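Local coordinates for ankyrin repeat family protein (Enterococcus faecalis, PDB 3HRA), which is of uncharacterised function but, as a stack of ankyrin repeats, probably serves as a scaffold for binding other proteins, at residues Pro112-Glu115 and Asn121-Leu124; Arg179-Tyr184 and Lys195-Tyr200; Glu146-Arg151 and Asp159-Leu164. One frame throughout, in Å; residues are numbered along the deposited sequence.

Interaction 1 of 3, residues Pro112-Glu115 and Asn121-Leu124; sequences PAAE and NVKL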
ATOM      1  N   PRO A 112      -2.704   1.255   5.762  1.00  6.32           N
ATOM      2  CA  PRO A 112      -3.937   1.295   4.961  1.00  5.59           C
ATOM      3  C   PRO A 112      -4.319  -0.079   4.403  1.00  7.70           C
ATOM      4  O   PRO A 112      -5.501  -0.358   4.257  1.00  8.05           O
ATOM      5  CB  PRO A 112      -3.611   2.260   3.809  1.00  9.83           C
ATOM      6  CG  PRO A 112      -2.165   2.580   3.909  1.00  7.01           C
ATOM      7  CD  PRO A 112      -1.582   1.991   5.146  1.00  6.00           C
ATOM      8  N   ALA A 113      -3.347  -0.937   4.087  1.00  6.28           N
ATOM      9  CA  ALA A 113      -3.687  -2.292   3.644  1.00  6.04           C
ATOM     10  C   ALA A 113      -4.536  -2.993   4.704  1.00  7.50           C
ATOM     11  O   ALA A 113      -5.527  -3.644   4.388  1.00  8.85           O
ATOM     12  CB  ALA A 113      -2.432  -3.103   3.347  1.00  3.84           C
ATOM     13  N   ALA A 114      -4.147  -2.854   5.968  1.00  6.63           N
ATOM     14  CA  ALA A 114      -4.907  -3.462   7.059  1.00  7.91           C
ATOM     15  C   ALA A 114      -6.271  -2.796   7.259  1.00  8.62           C
ATOM     16  O   ALA A 114      -7.271  -3.493   7.416  1.00 10.16           O
ATOM     17  CB  ALA A 114      -4.102  -3.462   8.364  1.00  6.33           C
ATOM     18  N   GLU A 115      -6.312  -1.462   7.244  1.00  6.93           N
ATOM     19  CA  GLU A 115      -7.558  -0.739   7.474  1.00  7.45           C
ATOM     20  C   GLU A 115      -8.561  -1.086   6.396  1.00  8.27           C
ATOM     21  O   GLU A 115      -9.747  -1.257   6.670  1.00  9.35           O
ATOM     22  CB  GLU A 115      -7.324   0.773   7.491  1.00  7.58           C
ATOM     23  CG  GLU A 115      -8.589   1.607   7.770  1.00 12.07           C
ATOM     24  CD  GLU A 115      -9.239   2.159   6.496  1.00 16.79           C
ATOM     25  OE1 GLU A 115      -8.529   2.781   5.685  1.00 23.20           O
ATOM     26  OE2 GLU A 115     -10.463   1.996   6.315  1.00 25.40           O
ATOM     27  N   ASN A 121      -2.428  -8.422   0.919  1.00  7.96           N
ATOM     28  CA  ASN A 121      -1.373  -7.406   0.955  1.00  7.06           C
ATOM     29  C   ASN A 121      -0.633  -7.349   2.290  1.00  7.56           C
ATOM     30  O   ASN A 121       0.597  -7.213   2.328  1.00  7.17           O
ATOM     31  CB  ASN A 121      -1.919  -6.011   0.598  1.00  4.68           C
ATOM     32  CG  ASN A 121      -1.937  -5.767  -0.899  1.00  8.30           C
ATOM     33  OD1 ASN A 121      -1.876  -6.703  -1.679  1.00 11.88           O
ATOM     34  ND2 ASN A 121      -2.010  -4.504  -1.300  1.00  9.66           N
ATOM     35  N   VAL A 122      -1.384  -7.458   3.383  1.00  9.37           N
ATOM     36  CA  VAL A 122      -0.774  -7.501   4.706  1.00  7.87           C
ATOM     37  C   VAL A 122       0.237  -8.644   4.815  1.00  7.43           C
ATOM     38  O   VAL A 122       1.356  -8.449   5.292  1.00 11.67           O
ATOM     39  CB  VAL A 122      -1.839  -7.628   5.801  1.00 10.42           C
ATOM     40  CG1 VAL A 122      -1.174  -7.787   7.158  1.00 11.93           C
ATOM     41  CG2 VAL A 122      -2.768  -6.408   5.756  1.00 10.31           C
ATOM     42  N   LYS A 123      -0.165  -9.827   4.366  1.00 10.92           N
ATOM     43  CA  LYS A 123       0.686 -11.017   4.432  1.00 10.58           C
ATOM     44  C   LYS A 123       1.946 -10.793   3.647  1.00 11.03           C
ATOM     45  O   LYS A 123       3.046 -11.082   4.122  1.00 17.16           O
ATOM     46  CB  LYS A 123      -0.039 -12.233   3.861  1.00 16.20           C
ATOM     47  CG  LYS A 123      -1.191 -12.726   4.693  1.00 22.83           C
ATOM     48  CD  LYS A 123      -1.968 -13.824   3.957  1.00 23.25           C
ATOM     49  CE  LYS A 123      -3.225 -14.230   4.743  1.00 26.97           C
ATOM     50  NZ  LYS A 123      -4.323 -14.764   3.868  1.00 34.39           N
ATOM     51  N   LEU A 124       1.777 -10.269   2.436  1.00 12.68           N
ATOM     52  CA  LEU A 124       2.893  -9.970   1.556  1.00 11.53           C
ATOM     53  C   LEU A 124       3.892  -9.019   2.224  1.00 11.64           C
ATOM     54  O   LEU A 124       5.107  -9.267   2.224  1.00 16.86           O
ATOM     55  CB  LEU A 124       2.348  -9.330   0.282  1.00 16.35           C
ATOM     56  CG  LEU A 124       2.715  -9.896  -1.078  1.00 18.87           C
ATOM     57  CD1 LEU A 124       2.645 -11.403  -1.079  1.00 24.78           C
ATOM     58  CD2 LEU A 124       1.765  -9.294  -2.119  1.00 17.52           C
TER
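Val122 reaches across to the backbone between Ala113 and Ala114, and this apolar meeting carries most of the contact. One methyl, CG2, does the touching. It lies 3.8 Å from Ala114 N and 4.0 Å from Ala113 C, so it rests against the peptide link, near the methyls of both alanines, Ala113 CB at 4.1 Å and Ala114 CB at 4.2 Å from Val122 CG2. With CG1 anti to the backbone N (chi1 175°), CG2 is the branch set beside that N and aimed at the facing helix. A second apolar touch joins Ala113 CB to Asn121 CB at 4.0 Å. Small alanine side chains let the two backbones come close, the CA atoms of Ala113 and Val122 being 6.1 Å apart.

Nothing polar passes between the segments; the amide of Asn121 turns instead to the preceding helix pair. ND2 donates to Gly80 O and, weakly, to Ala79 O, while OD1 is bonded to Thr85 OG1; a buried amide is thus satisfied at both ends and tied to the neighbouring layer.

Helices 110-115 and 119-128 form an antiparallel hairpin of the ankyrin stack. On one side Asn121 packs on Leu88 of helix 85-94. On the other, Ala114 meets Ala143 of helix 143-149 and Ile160 of helix 155-166.

Interaction 2 of 3, residues Arg179-Tyr184 and Lys195-Tyr200; sequences RTAMDY and KILAQY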
ATOM      1  N   ARG A 179      -5.290   5.914  23.265  1.00 12.06           N
ATOM      2  CA  ARG A 179      -6.027   4.651  23.243  1.00  9.89           C
ATOM      3  C   ARG A 179      -5.249   3.527  22.553  1.00 10.25           C
ATOM      4  O   ARG A 179      -4.525   3.758  21.580  1.00 12.54           O
ATOM      5  CB  ARG A 179      -7.404   4.855  22.594  1.00 11.48           C
ATOM      6  CG  ARG A 179      -8.424   5.516  23.532  1.00 17.73           C
ATOM      7  CD  ARG A 179      -9.814   5.625  22.895  1.00 19.53           C
ATOM      8  NE  ARG A 179      -9.830   6.613  21.820  1.00 26.26           N
ATOM      9  CZ  ARG A 179     -10.915   6.995  21.142  1.00 24.40           C
ATOM     10  NH1 ARG A 179     -12.107   6.478  21.420  1.00 30.24           N
ATOM     11  NH2 ARG A 179     -10.800   7.907  20.179  1.00 28.75           N
ATOM     12  N   THR A 180      -5.410   2.313  23.068  1.00  9.38           N
ATOM     13  CA  THR A 180      -4.826   1.135  22.450  1.00  7.71           C
ATOM     14  C   THR A 180      -5.882   0.376  21.651  1.00  8.88           C
ATOM     15  O   THR A 180      -7.082   0.658  21.729  1.00  6.78           O
ATOM     16  CB  THR A 180      -4.241   0.149  23.498  1.00 12.28           C
ATOM     17  OG1 THR A 180      -5.306  -0.353  24.317  1.00 11.15           O
ATOM     18  CG2 THR A 180      -3.168   0.834  24.365  1.00 14.29           C
ATOM     19  N   ALA A 181      -5.428  -0.611  20.896  1.00  7.51           N
ATOM     20  CA  ALA A 181      -6.338  -1.492  20.166  1.00  9.08           C
ATOM     21  C   ALA A 181      -7.355  -2.185  21.103  1.00  9.29           C
ATOM     22  O   ALA A 181      -8.542  -2.284  20.793  1.00  8.71           O
ATOM     23  CB  ALA A 181      -5.538  -2.520  19.385  1.00 10.72           C
ATOM     24  N   MET A 182      -6.893  -2.652  22.255  1.00  9.81           N
ATOM     25  CA  MET A 182      -7.774  -3.272  23.240  1.00  6.33           C
ATOM     26  C   MET A 182      -8.853  -2.294  23.702  1.00  9.60           C
ATOM     27  O   MET A 182     -10.012  -2.668  23.864  1.00 12.09           O
ATOM     28  CB  MET A 182      -6.943  -3.742  24.439  1.00 12.04           C
ATOM     29  CG  MET A 182      -7.646  -4.695  25.371  1.00 21.31           C
ATOM     30  SD  MET A 182      -6.514  -5.397  26.601  1.00 33.36           S
ATOM     31  CE  MET A 182      -5.631  -6.623  25.641  1.00 20.72           C
ATOM     32  N   ASP A 183      -8.462  -1.039  23.910  1.00  9.04           N
ATOM     33  CA  ASP A 183      -9.398   0.025  24.296  1.00  9.03           C
ATOM     34  C   ASP A 183     -10.518   0.176  23.279  1.00  9.95           C
ATOM     35  O   ASP A 183     -11.694   0.228  23.655  1.00 11.99           O
ATOM     36  CB  ASP A 183      -8.673   1.375  24.449  1.00 12.60           C
ATOM     37  CG  ASP A 183      -7.796   1.434  25.680  1.00 15.28           C
ATOM     38  OD1 ASP A 183      -8.119   0.739  26.675  1.00 17.90           O
ATOM     39  OD2 ASP A 183      -6.779   2.177  25.650  1.00 13.62           O
ATOM     40  N   TYR A 184     -10.161   0.239  21.994  1.00  7.40           N
ATOM     41  CA  TYR A 184     -11.158   0.424  20.944  1.00  5.70           C
ATOM     42  C   TYR A 184     -12.106  -0.774  20.841  1.00  8.44           C
ATOM     43  O   TYR A 184     -13.317  -0.600  20.731  1.00 12.05           O
ATOM     44  CB  TYR A 184     -10.500   0.699  19.580  1.00  7.31           C
ATOM     45  CG  TYR A 184      -9.957   2.108  19.439  1.00  9.09           C
ATOM     46  CD1 TYR A 184     -10.817   3.190  19.310  1.00 16.86           C
ATOM     47  CD2 TYR A 184      -8.587   2.349  19.414  1.00  7.83           C
ATOM     48  CE1 TYR A 184     -10.331   4.486  19.173  1.00 17.36           C
ATOM     49  CE2 TYR A 184      -8.085   3.646  19.264  1.00  9.67           C
ATOM     50  CZ  TYR A 184      -8.967   4.704  19.154  1.00 13.69           C
ATOM     51  OH  TYR A 184      -8.497   5.990  19.020  1.00 17.27           O
ATOM     52  N   LYS A 195     -11.230 -10.891  22.628  1.00  8.37           N
ATOM     53  CA  LYS A 195     -10.796 -12.214  23.041  1.00 10.45           C
ATOM     54  C   LYS A 195      -9.439 -12.549  22.407  1.00  8.03           C
ATOM     55  O   LYS A 195      -8.534 -13.050  23.085  1.00 12.21           O
ATOM     56  CB  LYS A 195     -11.851 -13.245  22.639  1.00 11.62           C
ATOM     57  CG  LYS A 195     -11.530 -14.653  23.065  1.00 17.16           C
ATOM     58  CD  LYS A 195     -12.695 -15.595  22.794  1.00 18.34           C
ATOM     59  CE  LYS A 195     -12.954 -15.728  21.308  1.00 23.66           C
ATOM     60  NZ  LYS A 195     -13.969 -16.782  21.024  1.00 34.56           N
ATOM     61  N   ILE A 196      -9.303 -12.274  21.115  1.00  8.98           N
ATOM     62  CA  ILE A 196      -8.044 -12.491  20.405  1.00  6.75           C
ATOM     63  C   ILE A 196      -6.937 -11.685  21.081  1.00  9.94           C
ATOM     64  O   ILE A 196      -5.871 -12.215  21.403  1.00 10.51           O
ATOM     65  CB  ILE A 196      -8.167 -12.084  18.922  1.00  9.30           C
ATOM     66  CG1 ILE A 196      -9.175 -12.972  18.187  1.00 10.86           C
ATOM     67  CG2 ILE A 196      -6.812 -12.134  18.229  1.00 12.72           C
ATOM     68  CD1 ILE A 196      -9.506 -12.461  16.793  1.00 13.37           C
ATOM     69  N   LEU A 197      -7.192 -10.406  21.333  1.00  9.42           N
ATOM     70  CA  LEU A 197      -6.171  -9.547  21.940  1.00 10.36           C
ATOM     71  C   LEU A 197      -5.784 -10.007  23.347  1.00 11.86           C
ATOM     72  O   LEU A 197      -4.622  -9.913  23.728  1.00 16.26           O
ATOM     73  CB  LEU A 197      -6.617  -8.085  21.963  1.00  6.42           C
ATOM     74  CG  LEU A 197      -6.720  -7.425  20.583  1.00  3.86           C
ATOM     75  CD1 LEU A 197      -7.318  -6.028  20.656  1.00  8.71           C
ATOM     76  CD2 LEU A 197      -5.364  -7.375  19.891  1.00  7.11           C
ATOM     77  N   ALA A 198      -6.760 -10.501  24.114  1.00 11.96           N
ATOM     78  CA  ALA A 198      -6.521 -10.957  25.486  1.00  9.22           C
ATOM     79  C   ALA A 198      -5.576 -12.164  25.541  1.00 12.21           C
ATOM     80  O   ALA A 198      -4.974 -12.443  26.573  1.00 13.08           O
ATOM     81  CB  ALA A 198      -7.839 -11.302  26.176  1.00 12.35           C
ATOM     82  N   GLN A 199      -5.460 -12.877  24.430  1.00 10.58           N
ATOM     83  CA  GLN A 199      -4.623 -14.066  24.373  1.00 12.23           C
ATOM     84  C   GLN A 199      -3.139 -13.800  24.138  1.00 10.03           C
ATOM     85  O   GLN A 199      -2.325 -14.718  24.216  1.00 16.16           O
ATOM     86  CB  GLN A 199      -5.176 -15.027  23.321  1.00 12.35           C
ATOM     87  CG  GLN A 199      -6.501 -15.656  23.782  1.00 17.18           C
ATOM     88  CD  GLN A 199      -7.237 -16.334  22.666  1.00 20.22           C
ATOM     89  OE1 GLN A 199      -6.748 -16.395  21.534  1.00 24.51           O
ATOM     90  NE2 GLN A 199      -8.420 -16.860  22.968  1.00 23.66           N
ATOM     91  N   TYR A 200      -2.793 -12.551  23.840  1.00 10.45           N
ATOM     92  CA  TYR A 200      -1.407 -12.154  23.627  1.00 10.96           C
ATOM     93  C   TYR A 200      -0.985 -11.147  24.679  1.00 14.52           C
ATOM     94  O   TYR A 200      -1.832 -10.479  25.284  1.00 17.31           O
ATOM     95  CB  TYR A 200      -1.222 -11.504  22.246  1.00 10.63           C
ATOM     96  CG  TYR A 200      -1.545 -12.418  21.099  1.00  8.68           C
ATOM     97  CD1 TYR A 200      -2.850 -12.576  20.660  1.00 10.80           C
ATOM     98  CD2 TYR A 200      -0.547 -13.153  20.472  1.00 11.94           C
ATOM     99  CE1 TYR A 200      -3.154 -13.426  19.612  1.00 12.19           C
ATOM    100  CE2 TYR A 200      -0.838 -14.000  19.428  1.00 11.68           C
ATOM    101  CZ  TYR A 200      -2.141 -14.132  19.000  1.00 14.49           C
ATOM    102  OH  TYR A 200      -2.434 -14.992  17.969  1.00 17.71           O
TER
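Leu197 O is gripped by two donors, Tyr200 N at 3.2 Å and the side-chain NE2 of Gln171, and Met182 CE comes up beside it at 3.9 Å. The same methyl lies 4.1 Å from Leu197 CB. Met182 gets there because its chain runs extended from the backbone, CG anti to N, and then bends at the sulfur (chi3 -77°), sliding past Leu197 in the opposite direction. Leu197 answers with CD1, which sits 3.8 Å from Met182 N and 4.1 Å from Ala181 CB, over the first turn of helix 181-188.

That turn is fixed by a capping box. Asp183 N bonds to Thr180 OG1, and Thr180 N returns a bond to Asp183 OD2 of 2.9 Å, nearly straight at 171° and arriving on the anti side of the carboxylate, tilted out of its plane.

Helices 181-188 and 191-198 close the C-terminal end of the ankyrin stack, with Ala181 also on Leu144 of the layer before. Between the two segments the contact is van der Waals packing alone: the polar bonds lie within each segment or, at Leu197 O, reach to Gln171. Ala181 and Leu197 are buried, while Met182, though exposed, lays its terminal methyl against Leu197.

Interaction 3 of 3, residues Glu146-Arg151 and Asp159-Leu164; sequences EAVGLR and DIVKLL
Ala147 and Val148 meet Ile160 and Val161 in the core of an ankyrin helix-turn-helix, whose two helices, 143-149 and 155-166, run antiparallel within a predicted repeat. The contact is wholly apolar and covers 140 Å² of surface, counted over both sides.

Along the first segment, Ala147 is the first residue to touch. Its CB points toward the second helix and meets Ile160 CG2 at 3.9 Å and, more loosely, Val161 CG2 at 4.4 Å, so the single methyl faces two successive residues of the opposing helix. Ile160 offers that branch because CG2 stands anti to its backbone N, while CG1 lies on the other side of CB, beside the N (chi1 -72°). The CA atoms of Ala147 and Val161 are the closest pair here, 6.7 Å apart.

Val148 follows, and its approach is from the flank: CG2 meets CG2 of Val161 at 3.6 Å, methyl against methyl, the two side chains lying at a slant to each other. Both valines place CG1 anti to the backbone N (chi1 173° and 169°), and in both it is the other branch, anti to the carbonyl carbon, that makes the touch. Beyond this pair Val148 packs on Ile193 and Val161 on Ile196, both of helix 191-198, so the valines serve the next layer too. Ile160 leans the other way, on Ile119 of helix 119-128.

Past Val148 the first segment draws away from helix 155-166. Leu150 N still bonds to Glu146 O at 3.1 Å, keeping the helical turn, but Arg151 looks to a partner outside both segments: its carbonyl O takes a hydrogen bond from Tyr190 OH.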
ATOM      1  N   GLU A 146      -5.900   0.653  13.504  1.00  7.68           N
ATOM      2  CA  GLU A 146      -6.834   0.950  12.422  1.00  7.08           C
ATOM      3  C   GLU A 146      -7.726  -0.259  12.135  1.00  6.42           C
ATOM      4  O   GLU A 146      -8.938  -0.105  11.951  1.00 11.45           O
ATOM      5  CB  GLU A 146      -6.117   1.427  11.146  1.00  5.67           C
ATOM      6  CG  GLU A 146      -5.417   2.781  11.301  1.00  5.57           C
ATOM      7  CD  GLU A 146      -5.406   3.601   9.998  1.00 10.82           C
ATOM      8  OE1 GLU A 146      -5.868   3.101   8.942  1.00 15.30           O
ATOM      9  OE2 GLU A 146      -4.947   4.757  10.022  1.00 12.45           O
ATOM     10  N   ALA A 147      -7.129  -1.452  12.073  1.00  5.46           N
ATOM     11  CA  ALA A 147      -7.898  -2.668  11.816  1.00  7.15           C
ATOM     12  C   ALA A 147      -8.996  -2.909  12.862  1.00 11.70           C
ATOM     13  O   ALA A 147     -10.050  -3.456  12.543  1.00 11.90           O
ATOM     14  CB  ALA A 147      -6.984  -3.886  11.714  1.00  7.35           C
ATOM     15  N   VAL A 148      -8.741  -2.506  14.105  1.00  5.85           N
ATOM     16  CA  VAL A 148      -9.704  -2.671  15.195  1.00  5.17           C
ATOM     17  C   VAL A 148     -10.675  -1.495  15.307  1.00 10.47           C
ATOM     18  O   VAL A 148     -11.890  -1.683  15.293  1.00 13.08           O
ATOM     19  CB  VAL A 148      -9.000  -2.838  16.553  1.00  6.13           C
ATOM     20  CG1 VAL A 148     -10.038  -2.827  17.694  1.00  8.56           C
ATOM     21  CG2 VAL A 148      -8.212  -4.147  16.577  1.00  5.74           C
ATOM     22  N   GLY A 149     -10.131  -0.282  15.388  1.00  8.60           N
ATOM     23  CA  GLY A 149     -10.914   0.881  15.777  1.00  8.90           C
ATOM     24  C   GLY A 149     -11.654   1.590  14.665  1.00 12.62           C
ATOM     25  O   GLY A 149     -12.683   2.233  14.897  1.00 14.62           O
ATOM     26  N   LEU A 150     -11.139   1.488  13.452  1.00  9.48           N
ATOM     27  CA  LEU A 150     -11.716   2.240  12.354  1.00 10.72           C
ATOM     28  C   LEU A 150     -12.729   1.414  11.580  1.00 10.47           C
ATOM     29  O   LEU A 150     -13.456   1.950  10.759  1.00 14.23           O
ATOM     30  CB  LEU A 150     -10.628   2.760  11.421  1.00 10.27           C
ATOM     31  CG  LEU A 150      -9.988   4.097  11.828  1.00 15.62           C
ATOM     32  CD1 LEU A 150      -9.577   4.123  13.285  1.00 23.37           C
ATOM     33  CD2 LEU A 150      -8.799   4.413  10.932  1.00 10.25           C
ATOM     34  N   ARG A 151     -12.778   0.115  11.855  1.00 10.17           N
ATOM     35  CA  ARG A 151     -13.565  -0.800  11.027  1.00 10.19           C
ATOM     36  C   ARG A 151     -14.663  -1.525  11.809  1.00  6.84           C
ATOM     37  O   ARG A 151     -14.943  -1.200  12.956  1.00 14.11           O
ATOM     38  CB  ARG A 151     -12.648  -1.796  10.308  1.00  9.78           C
ATOM     39  CG  ARG A 151     -11.608  -1.119   9.396  1.00 10.00           C
ATOM     40  CD  ARG A 151     -12.236  -0.197   8.336  1.00  8.92           C
ATOM     41  NE  ARG A 151     -13.272  -0.857   7.538  1.00 14.69           N
ATOM     42  CZ  ARG A 151     -13.429  -0.716   6.222  1.00 13.10           C
ATOM     43  NH1 ARG A 151     -12.600   0.047   5.518  1.00 14.32           N
ATOM     44  NH2 ARG A 151     -14.415  -1.359   5.600  1.00 18.04           N
ATOM     45  N   ASP A 159      -9.578 -11.677  11.382  1.00  8.81           N
ATOM     46  CA  ASP A 159      -8.462 -12.388  10.753  1.00  9.85           C
ATOM     47  C   ASP A 159      -7.212 -11.496  10.595  1.00  8.78           C
ATOM     48  O   ASP A 159      -6.080 -11.963  10.757  1.00 10.70           O
ATOM     49  CB  ASP A 159      -8.881 -12.953   9.386  1.00  7.26           C
ATOM     50  CG  ASP A 159      -9.802 -14.190   9.498  1.00 21.10           C
ATOM     51  OD1 ASP A 159      -9.935 -14.778  10.595  1.00 22.32           O
ATOM     52  OD2 ASP A 159     -10.389 -14.579   8.466  1.00 25.23           O
ATOM     53  N   ILE A 160      -7.421 -10.225  10.272  1.00  4.07           N
ATOM     54  CA  ILE A 160      -6.302  -9.294  10.122  1.00  7.98           C
ATOM     55  C   ILE A 160      -5.649  -9.043  11.476  1.00  7.91           C
ATOM     56  O   ILE A 160      -4.420  -9.047  11.586  1.00  6.60           O
ATOM     57  CB  ILE A 160      -6.724  -7.983   9.435  1.00  8.30           C
ATOM     58  CG1 ILE A 160      -6.988  -8.231   7.945  1.00 12.31           C
ATOM     59  CG2 ILE A 160      -5.652  -6.898   9.605  1.00  5.58           C
ATOM     60  CD1 ILE A 160      -7.784  -7.136   7.254  1.00 10.48           C
ATOM     61  N   VAL A 161      -6.463  -8.883  12.515  1.00  4.91           N
ATOM     62  CA  VAL A 161      -5.925  -8.756  13.873  1.00  7.22           C
ATOM     63  C   VAL A 161      -5.065  -9.976  14.276  1.00  6.19           C
ATOM     64  O   VAL A 161      -3.972  -9.825  14.815  1.00  7.63           O
ATOM     65  CB  VAL A 161      -7.049  -8.499  14.906  1.00  6.99           C
ATOM     66  CG1 VAL A 161      -6.513  -8.627  16.337  1.00  6.83           C
ATOM     67  CG2 VAL A 161      -7.651  -7.130  14.669  1.00  9.46           C
ATOM     68  N   LYS A 162      -5.566 -11.179  14.015  1.00  8.15           N
ATOM     69  CA  LYS A 162      -4.829 -12.397  14.343  1.00  8.40           C
ATOM     70  C   LYS A 162      -3.490 -12.476  13.604  1.00  7.50           C
ATOM     71  O   LYS A 162      -2.464 -12.798  14.209  1.00  8.83           O
ATOM     72  CB  LYS A 162      -5.664 -13.638  14.020  1.00 10.24           C
ATOM     73  CG  LYS A 162      -4.978 -14.923  14.404  1.00 12.82           C
ATOM     74  CD  LYS A 162      -4.984 -15.122  15.921  1.00 15.46           C
ATOM     75  CE  LYS A 162      -4.533 -16.536  16.268  1.00 17.76           C
ATOM     76  NZ  LYS A 162      -4.493 -16.759  17.740  1.00 16.98           N
ATOM     77  N   LEU A 163      -3.524 -12.204  12.303  1.00  6.11           N
ATOM     78  CA  LEU A 163      -2.334 -12.150  11.449  1.00  8.97           C
ATOM     79  C   LEU A 163      -1.284 -11.192  12.032  1.00  7.84           C
ATOM     80  O   LEU A 163      -0.110 -11.545  12.136  1.00 11.59           O
ATOM     81  CB  LEU A 163      -2.723 -11.675  10.050  1.00  9.78           C
ATOM     82  CG  LEU A 163      -2.012 -12.191   8.794  1.00 18.87           C
ATOM     83  CD1 LEU A 163      -2.063 -11.144   7.681  1.00 20.26           C
ATOM     84  CD2 LEU A 163      -0.583 -12.659   9.049  1.00 16.21           C
ATOM     85  N   LEU A 164      -1.711  -9.989  12.419  1.00  5.81           N
ATOM     86  CA  LEU A 164      -0.791  -8.994  12.994  1.00  9.16           C
ATOM     87  C   LEU A 164      -0.191  -9.467  14.317  1.00  9.71           C
ATOM     88  O   LEU A 164       1.013  -9.326  14.549  1.00  7.65           O
ATOM     89  CB  LEU A 164      -1.483  -7.614  13.178  1.00  4.06           C
ATOM     90  CG  LEU A 164      -1.823  -6.876  11.875  1.00  5.45           C
ATOM     91  CD1 LEU A 164      -2.785  -5.710  12.103  1.00  6.22           C
ATOM     92  CD2 LEU A 164      -0.535  -6.406  11.203  1.00  7.47           C
TER

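The three contacts are helix pairs in consecutive layers of the ankyrin stack, in the chain order interaction 1, interaction 3, interaction 2. Interaction 3 is the middle layer: its centre is about 10 Å from each of the other two centres, while those two are about 19 Å apart and do not touch. Toward interaction 1 it is joined by the Glu115 OE2 to Arg151 NH1 salt bridge of 3.0 Å and by Leu163 CD1, 3.5 Å from Val122 CG1. Toward interaction 2, Val161 CG1 packs 3.9 Å from Leu197 CD2, and Tyr200 OH probably hydrogen-bonds Lys162 NZ at 2.7 Å. Apolar cores thus run on from layer to layer, with polar ties beside them.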